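Local structure of diaminopimelate decarboxylase (Aquifex aeolicus, 2P3E) at residues S40-F43 / I44-F48; G89-Y92 / L93-A97. The protein probably catalyses the pyridoxal phosphate-dependent decarboxylation of meso-diaminopimelate to L-lysine, the last step of lysine biosynthesis by the diaminopimelate pathway. One frame throughout, in Å; residues are numbered along the deposited sequence.

Contact 1: S40-F43 / I44-F48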
loop_
_atom_site.group_PDB
_atom_site.type_symbol
_atom_site.label_atom_id
_atom_site.label_comp_id
_atom_site.label_asym_id
_atom_site.label_seq_id
_atom_site.Cartn_x
_atom_site.Cartn_y
_atom_site.Cartn_z
ATOM N N SER B 40 15.344 10.697 -13.467
ATOM C CA SER B 40 16.558 11.239 -14.093
ATOM C C SER B 40 17.672 10.206 -14.048
ATOM O O SER B 40 18.173 9.851 -12.977
ATOM C CB SER B 40 16.999 12.533 -13.391
ATOM O OG SER B 40 18.363 12.858 -13.694
ATOM N N SER B 41 18.085 9.748 -15.230
ATOM C CA SER B 41 19.168 8.794 -15.346
ATOM C C SER B 41 20.475 9.347 -14.764
ATOM O O SER B 41 21.159 8.663 -13.982
ATOM C CB SER B 41 19.360 8.400 -16.819
ATOM O OG SER B 41 20.343 7.401 -16.950
ATOM N N ASN B 42 20.817 10.585 -15.134
ATOM C CA ASN B 42 22.090 11.162 -14.710
ATOM C C ASN B 42 22.130 11.496 -13.231
ATOM O O ASN B 42 23.201 11.461 -12.625
ATOM C CB ASN B 42 22.488 12.370 -15.567
ATOM C CG ASN B 42 23.091 11.952 -16.887
ATOM O OD1 ASN B 42 24.132 11.292 -16.920
ATOM N ND2 ASN B 42 22.408 12.282 -17.991
ATOM N N PHE B 43 20.974 11.827 -12.650
ATOM C CA PHE B 43 20.909 11.991 -11.191
ATOM C C PHE B 43 21.274 10.700 -10.465
ATOM O O PHE B 43 22.092 10.719 -9.528
ATOM C CB PHE B 43 19.538 12.497 -10.718
ATOM C CG PHE B 43 19.487 12.839 -9.240
ATOM C CD1 PHE B 43 19.801 14.126 -8.797
ATOM C CD2 PHE B 43 19.146 11.871 -8.288
ATOM C CE1 PHE B 43 19.761 14.447 -7.442
ATOM C CE2 PHE B 43 19.083 12.191 -6.924
ATOM C CZ PHE B 43 19.397 13.487 -6.508
ATOM N N ILE B 44 20.657 9.589 -10.876
ATOM C CA ILE B 44 20.918 8.278 -10.268
ATOM C C ILE B 44 22.411 7.931 -10.346
ATOM O O ILE B 44 23.029 7.571 -9.329
ATOM C CB ILE B 44 20.062 7.160 -10.913
ATOM C CG1 ILE B 44 18.562 7.396 -10.648
ATOM C CG2 ILE B 44 20.454 5.794 -10.361
ATOM C CD1 ILE B 44 17.634 6.563 -11.528
ATOM N N LYS B 45 22.977 8.031 -11.556
ATOM C CA LYS B 45 24.387 7.713 -11.802
ATOM C C LYS B 45 25.307 8.569 -10.937
ATOM O O LYS B 45 26.271 8.053 -10.370
ATOM C CB LYS B 45 24.758 7.879 -13.296
ATOM C CG LYS B 45 24.084 6.896 -14.265
ATOM C CD LYS B 45 24.265 7.346 -15.734
ATOM C CE LYS B 45 23.749 6.302 -16.727
ATOM N NZ LYS B 45 24.199 6.638 -18.119
ATOM N N GLU B 46 25.011 9.863 -10.843
ATOM C CA GLU B 46 25.850 10.807 -10.097
ATOM C C GLU B 46 25.773 10.629 -8.578
ATOM O O GLU B 46 26.782 10.808 -7.889
ATOM C CB GLU B 46 25.532 12.258 -10.461
ATOM C CG GLU B 46 26.064 12.641 -11.836
ATOM C CD GLU B 46 25.408 13.878 -12.411
ATOM O OE1 GLU B 46 24.817 14.673 -11.652
ATOM O OE2 GLU B 46 25.498 14.050 -13.647
ATOM N N ARG B 47 24.589 10.286 -8.060
ATOM C CA ARG B 47 24.481 9.919 -6.633
ATOM C C ARG B 47 25.297 8.673 -6.306
ATOM O O ARG B 47 25.961 8.616 -5.259
ATOM C CB ARG B 47 23.021 9.702 -6.200
ATOM C CG ARG B 47 22.128 10.923 -6.397
ATOM C CD ARG B 47 22.538 12.115 -5.546
ATOM N NE ARG B 47 22.139 11.881 -4.159
ATOM C CZ ARG B 47 21.934 12.831 -3.251
ATOM N NH1 ARG B 47 22.101 14.124 -3.565
ATOM N NH2 ARG B 47 21.564 12.482 -2.021
ATOM N N PHE B 48 25.213 7.663 -7.172
ATOM C CA PHE B 48 25.992 6.450 -6.981
ATOM C C PHE B 48 27.492 6.748 -7.025
ATOM O O PHE B 48 28.258 6.236 -6.193
ATOM C CB PHE B 48 25.654 5.354 -8.002
ATOM C CG PHE B 48 26.479 4.101 -7.828
ATOM C CD1 PHE B 48 26.151 3.167 -6.857
ATOM C CD2 PHE B 48 27.606 3.871 -8.627
ATOM C CE1 PHE B 48 26.924 2.009 -6.673
ATOM C CE2 PHE B 48 28.379 2.704 -8.462
ATOM C CZ PHE B 48 28.047 1.785 -7.475
#
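Ile44, Lys45, Glu46 and Arg47 each give their backbone N-H to the carbonyl four residues back, Ser40 to Phe43 in order, and so build the first turns of helix 41-54; the bond from Arg47 N to Phe43 O, 2.9 Å, is the shortest of the four. Ahead of them Ser40 occupies the N-cap. Its OG accepts from Phe43 N at 3.0 Å, satisfying an N-H that has no earlier helical carbonyl to meet, a task for which a short hydroxyl side chain is well suited; the same OG also bonds to Glu21.

The main side-chain contact is between Phe43 and Arg47, one turn apart and running side by side in the same direction. Arg47 CG lies over a face of the phenyl ring, 3.8 Å from the centroid of Phe43 in a CH-pi contact, and CD continues along it to 3.6 Å from Phe43 CZ. Bends at chi2 (-64°) and chi3 (-75°) keep these methylenes against the ring; the ring and guanidinium planes are 16° apart. Phe43 suits the place because its flat ring offers them a face while the residue is buried against Asn8 and Ala288. Beyond the ring, the charged end is held by Glu255 through a salt bridge and by the carbonyl of Ser283, so the long aliphatic stem serves packing while the tip serves polar partners.

Helix 41-54 follows strand 36-40 directly, and its capped end marks the passage from the mixed sheet to the barrel domain that binds the cofactor in this decarboxylase family. Ile44, a compact branched residue fit for a buried face, packs against Leu72 and Leu76 of helix 70-78 and Ile284 of helix 282-285. On another flank the extended Lys45 chain carries CE to 3.6 Å from Ser41 OG, whose hydroxyl is hydrogen-bonded to Glu397.

Contact 2: G89-Y92 / L93-A97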
loop_
_atom_site.group_PDB
_atom_site.type_symbol
_atom_site.label_atom_id
_atom_site.label_comp_id
_atom_site.label_asym_id
_atom_site.label_seq_id
_atom_site.Cartn_x
_atom_site.Cartn_y
_atom_site.Cartn_z
ATOM N N GLY B 89 12.230 -12.073 -3.969
ATOM C CA GLY B 89 11.898 -11.232 -5.123
ATOM C C GLY B 89 13.001 -10.250 -5.499
ATOM O O GLY B 89 13.245 -10.008 -6.688
ATOM N N GLU B 90 13.643 -9.655 -4.495
ATOM C CA GLU B 90 14.767 -8.714 -4.734
ATOM C C GLU B 90 16.025 -9.448 -5.195
ATOM O O GLU B 90 16.799 -8.922 -6.004
ATOM C CB GLU B 90 15.030 -7.848 -3.495
ATOM C CG GLU B 90 13.805 -7.000 -3.064
ATOM C CD GLU B 90 14.120 -5.979 -1.972
ATOM O OE1 GLU B 90 15.191 -6.076 -1.304
ATOM O OE2 GLU B 90 13.282 -5.067 -1.783
ATOM N N LEU B 91 16.200 -10.672 -4.709
ATOM C CA LEU B 91 17.265 -11.557 -5.234
ATOM C C LEU B 91 17.070 -11.787 -6.743
ATOM O O LEU B 91 17.997 -11.604 -7.535
ATOM C CB LEU B 91 17.301 -12.886 -4.482
ATOM C CG LEU B 91 18.361 -13.902 -4.982
ATOM C CD1 LEU B 91 19.801 -13.402 -4.758
ATOM C CD2 LEU B 91 18.167 -15.274 -4.349
ATOM N N TYR B 92 15.856 -12.196 -7.107
ATOM C CA TYR B 92 15.453 -12.406 -8.512
ATOM C C TYR B 92 15.751 -11.160 -9.320
ATOM O O TYR B 92 16.387 -11.230 -10.377
ATOM C CB TYR B 92 13.964 -12.801 -8.564
ATOM C CG TYR B 92 13.180 -12.418 -9.815
ATOM C CD1 TYR B 92 12.963 -13.344 -10.835
ATOM C CD2 TYR B 92 12.615 -11.144 -9.946
ATOM C CE1 TYR B 92 12.233 -13.012 -11.982
ATOM C CE2 TYR B 92 11.896 -10.789 -11.096
ATOM C CZ TYR B 92 11.709 -11.732 -12.102
ATOM O OH TYR B 92 10.978 -11.383 -13.213
ATOM N N LEU B 93 15.317 -10.017 -8.791
ATOM C CA LEU B 93 15.479 -8.738 -9.452
ATOM C C LEU B 93 16.938 -8.355 -9.622
ATOM O O LEU B 93 17.363 -7.970 -10.719
ATOM C CB LEU B 93 14.737 -7.689 -8.649
ATOM C CG LEU B 93 14.404 -6.346 -9.268
ATOM C CD1 LEU B 93 13.311 -6.485 -10.328
ATOM C CD2 LEU B 93 13.927 -5.535 -8.111
ATOM N N ALA B 94 17.725 -8.494 -8.553
ATOM C CA ALA B 94 19.157 -8.154 -8.616
ATOM C C ALA B 94 19.835 -9.007 -9.697
ATOM O O ALA B 94 20.585 -8.486 -10.532
ATOM C CB ALA B 94 19.829 -8.376 -7.239
ATOM N N LYS B 95 19.534 -10.308 -9.681
ATOM C CA LYS B 95 20.124 -11.264 -10.635
ATOM C C LYS B 95 19.741 -10.987 -12.091
ATOM O O LYS B 95 20.600 -11.031 -12.968
ATOM C CB LYS B 95 19.803 -12.714 -10.232
ATOM C CG LYS B 95 20.655 -13.209 -9.051
ATOM C CD LYS B 95 20.092 -14.481 -8.399
ATOM C CE LYS B 95 20.469 -15.740 -9.149
ATOM N NZ LYS B 95 20.055 -16.979 -8.416
ATOM N N LYS B 96 18.466 -10.667 -12.329
ATOM C CA LYS B 96 17.969 -10.284 -13.647
ATOM C C LYS B 96 18.612 -9.012 -14.151
ATOM O O LYS B 96 18.799 -8.843 -15.367
ATOM C CB LYS B 96 16.453 -10.055 -13.616
ATOM C CG LYS B 96 15.618 -11.315 -13.633
ATOM C CD LYS B 96 15.327 -11.776 -15.052
ATOM C CE LYS B 96 14.364 -12.944 -15.020
ATOM N NZ LYS B 96 14.283 -13.611 -16.355
ATOM N N ALA B 97 18.925 -8.106 -13.229
ATOM C CA ALA B 97 19.593 -6.860 -13.584
ATOM C C ALA B 97 21.110 -6.999 -13.766
ATOM O O ALA B 97 21.799 -6.008 -14.017
ATOM C CB ALA B 97 19.261 -5.768 -12.555
#
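Lys96 CG stands over one face of the Tyr92 phenol ring on helix 88-96, 4.2 Å from the centroid of Tyr92 and 14° off the ring normal, a CH-pi contact offset toward the rim. The lysine bends at chi2 (-88°), and this turn lets CE return to the ring, 3.7 Å from Tyr92 CE1, so that two methylenes touch the aromatic group. Tyr92 holds its CG roughly opposite the backbone N across the CA-CB bond (chi1 151°), which carries the ring beside the start of the next turn, with CD2 3.1 Å from Leu93 N; Gly89 O lies at the ring's edge, in its plane. The phenol then reaches the second subunit, where its OH is hydrogen-bonded to Asp411 and its ring meets that of Tyr410, so a large residue with a polar tip suits this dimer-facing position.

Strand 82-85, this helix and strand 104-106 make up a beta-alpha-beta unit of the TIM-type barrel. Leu91 and Ala94 face the strands, both packing on Ile104, and the small methyl of Ala94 allows close approach to Ala83 as well. Between the helical turns run the regular bonds, among them Ala94 N to Glu90 O at 2.7 Å and Lys95 N to Leu91 O at 2.9 Å. Lys95 lays its stem across Leu91, with CD 3.8 Å from Leu91 CD1, before its NZ reaches a hydrogen bond with Ser122.

Glu90 extends away from the neighbouring turn; its OE1 accepts from Val86 N, and its side chain lies about 4 Å from that of Lys65, the probable attachment point of pyridoxal phosphate, though no cofactor is attached to it here. Leu93 adds a buried apolar surface against Val64 and Phe68 of its own chain and against Met387 of the second subunit.

In the fold
From the N terminus, the chain leaves strand 36-40 and at once enters contact 1, which lies within the first turns of helix 41-54. It then runs through strand 59-63, helix 70-78 and strand 82-85 before reaching contact 2, within helix 88-96. Both are local, and neither closes a loop. The two therefore stand in series, neither nesting nor crossing, and they do not touch: their centres are 20 Å apart and their nearest atoms about 12 Å. Helix 70-78 lies against both, meeting Ile44 in one and Leu93 in the other. Contact 1 joins the mixed sheet to the barrel, whereas contact 2 links barrel strands to the second subunit.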